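Lmo0547 protein (Listeria monocytogenes, PDB 4R9N) is probably a transcriptional regulator of the SorC family that binds a sugar effector through the domain present here and DNA through another part of the natural protein. Local coordinates at residues R64-A67 and N68-F72; E121-E124 and M125-L129; K197-I200 and N201-I205. One frame throughout, in Å; residues are numbered along the deposited sequence.

Contact 1 of 3, residues R64-A67 and N68-F72; sequences RKFA and NEFPF
Phe66 and Phe70 form the packed side of this contact, at the C-terminal end of helix 61-69. That helix belongs to a beta-alpha-beta unit of the parallel sheet, between strands 54-57 and 79-82. The two side chains run side by side and point the same way. Their rings make an offset edge-to-face pair, the edge of Phe70 toward the face of Phe66. The ring planes are 62° apart, and CZ of Phe66 comes within 3.7 Å of CD1 of Phe70. Both side chains are buried; Phe66 rests on Leu45 and Phe70 on Ile49, both of helix 30-49. Pro71 CD lies over one face of the Phe70 ring, offset toward its rim.

The other side is polar and more exposed. Glu69 turns its carboxylate away to a salt bridge with Lys39. Arg64 bends twice and brings its guanidinium edge to Asn68 OD1, the side chains crossing at about a right angle. Arg64 NH2 is held by a salt bridge to Asp102. Asn68 CG lies beside its own backbone N (chi1 -73°), which turns the amide back toward Arg64. There Asn68 OD1 accepts from Arg64 NH1 at 2.9 Å and, weakly, from Arg64 NE at 3.2 Å.

Contact 2 of 3, residues E121-E124 and M125-L129; sequences EDTE and MKTDL
Asp122 and Met125, a selenomethionine, meet at the start of helix 123-131, where their side chains cross at about a right angle. Asp122 is the N-cap. Its CG stands opposite the backbone N (chi1 -172°), which swings the carboxylate over the first turn of the helix. OD1 of Asp122 is 3.3 Å from Met125 N and accepts a weak but fairly straight bond, with an N-H...O angle of 156°. It also takes a second weak and more bent bond, from Glu124 N. Next to these bonds, CB of Asp122 touches CB of Met125 at 3.9 Å. The Met125 chain then runs out extended, away from the cap.

Thr127 sits one turn on from Thr123. Its OG1 lies beside its own backbone N (chi1 -51°), facing back down the helix. From there Thr127 OG1 donates to Thr123 O at 2.6 Å. Thr127 N donates to the same oxygen at 2.9 Å, from the opposite face of the carbonyl plane. Two donors thus grip one carbonyl. The hydroxyl of Thr123 itself pairs with His203.

Glu124 and Asp128 are also a turn apart, and their carboxylates do not touch: Glu124 OE1 and Asp128 OD2 are 5.2 Å apart. One water bridges them, donating to both of these oxygens. Its two hydrogens probably ease the repulsion between like charges. At the cap, the negative charge of Asp122 probably also offsets the positive end of the helix dipole.

Contact 3 of 3, residues K197-I200 and N201-I205; sequences KTEI and NTHVI
Thr202 and His203 both turn back onto the carbonyl oxygen of Glu199, round the short, weakly bonded helix 199-202. This single turn leads out into a loop. Glu199 O accepts three bonds. Thr202 OG1 gives one at 2.8 Å, with the hydroxyl held between its own backbone N and carbonyl carbon (chi1 60°). Thr202 N gives a second at 3.0 Å. His203 ND1 gives the third at 2.8 Å, fairly straight at 156°, though it comes from above the carbonyl plane. The bond requires a proton on ND1 and helps fix the rotation of the imidazole.

Glu199 has two conformers. In the one given here its side chain bends at chi2 and crosses the histidine at about a right angle. The carboxylate is tilted 45° to the ring and places OE2 over one face, toward the rim; this placing is therefore less certain.

Further out, the other ring nitrogen of His203, NE2, pairs with Thr123 at the start of helix 123-131. The imidazole is thereby held at both nitrogens. On the other side of the turn, Thr198 CG2 packs on the amide of Asn201. That amide is anchored at both ends, by Ala196 O and by Phe188 N of strand 187-190. Thr198 OG1 bonds to Glu174. Ile200 rests on Phe188, and Val204 on Arg187 of the same strand. The turn is closed by His203 N, which donates to Ile200 O at 3.0 Å. Val204 CG2 lies against that same oxygen at 3.3 Å.

In the fold
Contact 1 stands apart from the others: its centre is about 33 Å from that of contact 2 and about 30 Å from that of contact 3. It is partly buried and packs helix 61-69, which connects two strands of the parallel sheet, against helices 30-49 and 96-107, joining an aromatic pair to a polar edge. Contact 2 is a surface contact made of capping and water-bridged polar groups. Contact 3 is buried, yet its core is also polar, built round a backbone carbonyl. Contacts 2 and 3 lie on the same side of the chain's centre and touch, joined by a probable hydrogen bond, Thr123 OG1 to His203 NE2, 2.7 Å.

Contact 1 of 3, residues R64-A67 and N68-F72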
# COMPACT_ATOMS: atom_id res chain seq x y z
N ARG A 64 -0.45 -8.83 -2.69
CA ARG A 64 -0.93 -10.14 -3.18
C ARG A 64 -0.22 -11.30 -2.43
O ARG A 64 -0.85 -12.23 -1.94
CB ARG A 64 -0.78 -10.22 -4.67
CG ARG A 64 -1.13 -11.58 -5.22
CD ARG A 64 -2.64 -11.67 -5.30
NE ARG A 64 -3.17 -12.42 -4.22
CZ ARG A 64 -4.44 -12.68 -4.02
NH1 ARG A 64 -4.72 -13.48 -3.00
NH2 ARG A 64 -5.40 -12.15 -4.79
N LYS A 65 1.11 -11.21 -2.30
CA LYS A 65 1.85 -12.18 -1.53
C LYS A 65 1.40 -12.26 -0.05
O LYS A 65 1.22 -13.34 0.52
CB LYS A 65 3.36 -11.92 -1.68
CG LYS A 65 3.90 -12.32 -3.05
CD LYS A 65 5.33 -11.85 -3.28
CE LYS A 65 5.84 -12.27 -4.69
NZ LYS A 65 5.87 -13.76 -4.81
N PHE A 66 1.27 -11.11 0.57
CA PHE A 66 0.73 -11.01 1.94
C PHE A 66 -0.57 -11.76 2.04
O PHE A 66 -0.80 -12.56 2.95
CB PHE A 66 0.58 -9.55 2.31
CG PHE A 66 -0.24 -9.28 3.54
CD1 PHE A 66 0.31 -9.42 4.81
CD2 PHE A 66 -1.55 -8.86 3.42
CE1 PHE A 66 -0.45 -9.12 5.93
CE2 PHE A 66 -2.30 -8.59 4.53
CZ PHE A 66 -1.74 -8.74 5.79
N ALA A 67 -1.47 -11.47 1.13
CA ALA A 67 -2.78 -12.15 1.15
C ALA A 67 -2.69 -13.66 0.94
O ALA A 67 -3.40 -14.41 1.57
CB ALA A 67 -3.73 -11.49 0.16
N ASN A 68 -1.79 -14.14 0.10
CA ASN A 68 -1.65 -15.54 -0.13
C ASN A 68 -1.16 -16.21 1.15
O ASN A 68 -1.54 -17.37 1.41
CB ASN A 68 -0.60 -15.78 -1.27
CG ASN A 68 -1.13 -15.41 -2.66
OD1 ASN A 68 -2.31 -15.15 -2.87
ND2 ASN A 68 -0.23 -15.35 -3.60
N GLU A 69 -0.29 -15.49 1.90
CA GLU A 69 0.31 -16.07 3.11
C GLU A 69 -0.61 -15.95 4.34
O GLU A 69 -0.33 -16.53 5.41
CB GLU A 69 1.65 -15.39 3.43
CG GLU A 69 2.74 -15.60 2.37
CD GLU A 69 3.36 -16.97 2.42
OE1 GLU A 69 3.05 -17.80 3.32
OE2 GLU A 69 4.17 -17.21 1.52
N PHE A 70 -1.67 -15.18 4.23
CA PHE A 70 -2.53 -14.87 5.35
C PHE A 70 -3.22 -16.12 5.91
O PHE A 70 -3.63 -17.02 5.13
CB PHE A 70 -3.53 -13.79 4.93
CG PHE A 70 -4.10 -13.05 6.07
CD1 PHE A 70 -3.38 -11.98 6.61
CD2 PHE A 70 -5.30 -13.43 6.67
CE1 PHE A 70 -3.86 -11.31 7.71
CE2 PHE A 70 -5.78 -12.77 7.77
CZ PHE A 70 -5.08 -11.68 8.27
N PRO A 71 -3.33 -16.20 7.24
CA PRO A 71 -3.87 -17.43 7.84
C PRO A 71 -5.39 -17.51 7.76
O PRO A 71 -6.08 -16.53 7.40
CB PRO A 71 -3.41 -17.33 9.31
CG PRO A 71 -3.48 -15.85 9.56
CD PRO A 71 -2.80 -15.32 8.29
N PHE A 72 -5.93 -18.69 8.08
CA PHE A 72 -7.38 -18.88 8.03
C PHE A 72 -8.04 -18.74 9.38
O PHE A 72 -8.70 -19.63 9.86
CB PHE A 72 -7.72 -20.27 7.46
CG PHE A 72 -7.26 -20.44 6.04
CD1 PHE A 72 -5.95 -20.68 5.77
CD2 PHE A 72 -8.17 -20.34 5.00
CE1 PHE A 72 -5.52 -20.84 4.46
CE2 PHE A 72 -7.75 -20.47 3.69
CZ PHE A 72 -6.43 -20.71 3.44

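Contact 2 of 3, residues E121-E124 and M125-L129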
# COMPACT_ATOMS: atom_id res chain seq x y z
N GLU A 121 -8.84 8.03 -17.58
CA GLU A 121 -8.30 9.20 -18.29
C GLU A 121 -9.39 10.13 -18.81
O GLU A 121 -9.19 11.31 -19.00
CB GLU A 121 -7.46 8.74 -19.49
CG GLU A 121 -6.24 7.91 -19.13
CD GLU A 121 -5.50 7.39 -20.35
OE1 GLU A 121 -4.30 7.07 -20.20
OE2 GLU A 121 -6.09 7.31 -21.45
N ASP A 122 -10.57 9.58 -19.06
CA ASP A 122 -11.68 10.40 -19.54
C ASP A 122 -12.24 11.16 -18.34
O ASP A 122 -12.92 10.59 -17.51
CB ASP A 122 -12.73 9.50 -20.15
CG ASP A 122 -13.85 10.25 -20.86
OD1 ASP A 122 -14.34 11.28 -20.41
OD2 ASP A 122 -14.33 9.71 -21.88
N THR A 123 -11.97 12.47 -18.30
CA THR A 123 -12.29 13.24 -17.12
C THR A 123 -13.80 13.26 -16.76
O THR A 123 -14.18 13.18 -15.57
CB THR A 123 -11.81 14.68 -17.35
OG1 THR A 123 -10.40 14.67 -17.70
CG2 THR A 123 -12.05 15.51 -16.10
N GLU A 124 -14.62 13.33 -17.79
CA GLU A 124 -16.08 13.35 -17.62
C GLU A 124 -16.57 11.99 -17.07
O GLU A 124 -17.49 11.91 -16.22
CB GLU A 124 -16.71 13.73 -18.97
CG GLU A 124 -18.20 13.99 -18.95
CD GLU A 124 -18.76 14.30 -20.33
OE1 GLU A 124 -19.79 13.65 -20.67
OE2 GLU A 124 -18.19 15.16 -21.07
N MSE A 125 -15.97 10.92 -17.56
CA MSE A 125 -16.35 9.55 -17.10
C MSE A 125 -15.92 9.38 -15.67
O MSE A 125 -16.67 8.81 -14.86
CB MSE A 125 -15.71 8.43 -17.90
CG MSE A 125 -16.32 7.06 -17.58
SE MSE A 125 -15.51 5.74 -18.81
CE MSE A 125 -16.80 4.29 -18.55
N LYS A 126 -14.71 9.85 -15.38
CA LYS A 126 -14.12 9.76 -14.04
C LYS A 126 -15.10 10.44 -13.10
O LYS A 126 -15.47 9.90 -12.05
CB LYS A 126 -12.71 10.40 -14.02
CG LYS A 126 -12.21 11.07 -12.69
CD LYS A 126 -12.14 10.11 -11.53
CE LYS A 126 -11.13 10.47 -10.46
NZ LYS A 126 -11.39 11.67 -9.63
N THR A 127 -15.55 11.61 -13.51
CA THR A 127 -16.45 12.39 -12.68
C THR A 127 -17.80 11.73 -12.42
O THR A 127 -18.25 11.75 -11.29
CB THR A 127 -16.68 13.78 -13.29
OG1 THR A 127 -15.41 14.39 -13.59
CG2 THR A 127 -17.48 14.65 -12.32
N ASP A 128 -18.45 11.19 -13.46
CA ASP A 128 -19.69 10.41 -13.30
C ASP A 128 -19.57 9.20 -12.35
O ASP A 128 -20.45 8.94 -11.54
CB ASP A 128 -20.13 9.83 -14.65
CG ASP A 128 -20.68 10.86 -15.57
OD1 ASP A 128 -20.78 12.04 -15.15
OD2 ASP A 128 -21.03 10.49 -16.73
N LEU A 129 -18.49 8.44 -12.50
CA LEU A 129 -18.26 7.27 -11.67
C LEU A 129 -18.02 7.69 -10.23
O LEU A 129 -18.61 7.13 -9.31
CB LEU A 129 -17.03 6.48 -12.15
CG LEU A 129 -17.22 5.71 -13.45
CD1 LEU A 129 -15.89 5.33 -14.07
CD2 LEU A 129 -17.99 4.44 -13.15
O HOH W 1 -21.65 12.78 -18.31

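Contact 3 of 3, residues K197-I200 and N201-I205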
# COMPACT_ATOMS: atom_id res chain seq x y z
N LYS A 197 1.35 17.53 -8.93
CA LYS A 197 0.35 18.12 -9.81
C LYS A 197 0.49 17.54 -11.20
O LYS A 197 1.26 18.02 -11.99
CB LYS A 197 0.54 19.63 -9.87
CG LYS A 197 0.25 20.32 -8.53
CD LYS A 197 0.03 21.81 -8.81
CE LYS A 197 0.19 22.70 -7.58
NZ LYS A 197 -1.16 23.13 -7.10
N THR A 198 -0.27 16.50 -11.47
CA THR A 198 -0.14 15.74 -12.68
C THR A 198 -1.47 15.08 -12.91
O THR A 198 -2.19 14.72 -11.96
CB THR A 198 1.07 14.73 -12.66
OG1 THR A 198 1.23 14.14 -13.94
CG2 THR A 198 0.86 13.61 -11.67
N GLU A 199 -1.81 15.00 -14.18
CA GLU A 199 -3.05 14.39 -14.66
C GLU A 199 -3.40 13.06 -14.03
O GLU A 199 -4.52 12.87 -13.57
CB GLU A 199 -2.98 14.19 -16.20
CG GLU A 199 -4.21 13.54 -16.84
CD GLU A 199 -4.10 12.04 -17.10
OE1 GLU A 199 -2.98 11.48 -17.17
OE2 GLU A 199 -5.16 11.40 -17.29
N ILE A 200 -2.46 12.12 -14.04
CA ILE A 200 -2.70 10.80 -13.48
C ILE A 200 -3.35 10.88 -12.07
O ILE A 200 -4.34 10.21 -11.81
CB ILE A 200 -1.43 9.89 -13.46
CG1 ILE A 200 -1.07 9.45 -14.91
CG2 ILE A 200 -1.69 8.65 -12.61
CD1 ILE A 200 0.02 8.40 -15.01
N ASN A 201 -2.82 11.69 -11.17
CA ASN A 201 -3.32 11.77 -9.79
C ASN A 201 -4.76 12.21 -9.72
O ASN A 201 -5.48 11.81 -8.79
CB ASN A 201 -2.47 12.65 -8.86
CG ASN A 201 -1.14 11.99 -8.47
OD1 ASN A 201 -1.01 10.74 -8.55
ND2 ASN A 201 -0.12 12.81 -8.18
N THR A 202 -5.20 13.05 -10.66
CA THR A 202 -6.56 13.52 -10.63
C THR A 202 -7.54 12.57 -11.32
O THR A 202 -8.76 12.84 -11.37
CB THR A 202 -6.68 14.91 -11.30
OG1 THR A 202 -6.27 14.80 -12.65
CG2 THR A 202 -5.84 15.95 -10.56
N HIS A 203 -7.05 11.49 -11.92
CA HIS A 203 -7.88 10.55 -12.64
C HIS A 203 -7.96 9.16 -11.97
O HIS A 203 -8.48 8.20 -12.52
CB HIS A 203 -7.44 10.49 -14.11
CG HIS A 203 -7.79 11.75 -14.88
ND1 HIS A 203 -7.10 12.94 -14.72
CD2 HIS A 203 -8.78 12.01 -15.75
CE1 HIS A 203 -7.65 13.88 -15.48
NE2 HIS A 203 -8.64 13.33 -16.15
N VAL A 204 -7.46 9.05 -10.74
CA VAL A 204 -7.46 7.78 -10.05
C VAL A 204 -8.72 7.68 -9.16
O VAL A 204 -9.05 8.63 -8.44
CB VAL A 204 -6.17 7.66 -9.20
CG1 VAL A 204 -6.26 6.46 -8.25
CG2 VAL A 204 -4.96 7.47 -10.09
N ILE A 205 -9.39 6.53 -9.20
CA ILE A 205 -10.51 6.28 -8.31
C ILE A 205 -9.96 5.46 -7.15
O ILE A 205 -9.74 4.28 -7.27
CB ILE A 205 -11.66 5.55 -9.03
CG1 ILE A 205 -12.14 6.43 -10.23
CG2 ILE A 205 -12.81 5.31 -8.04
CD1 ILE A 205 -13.29 5.91 -11.01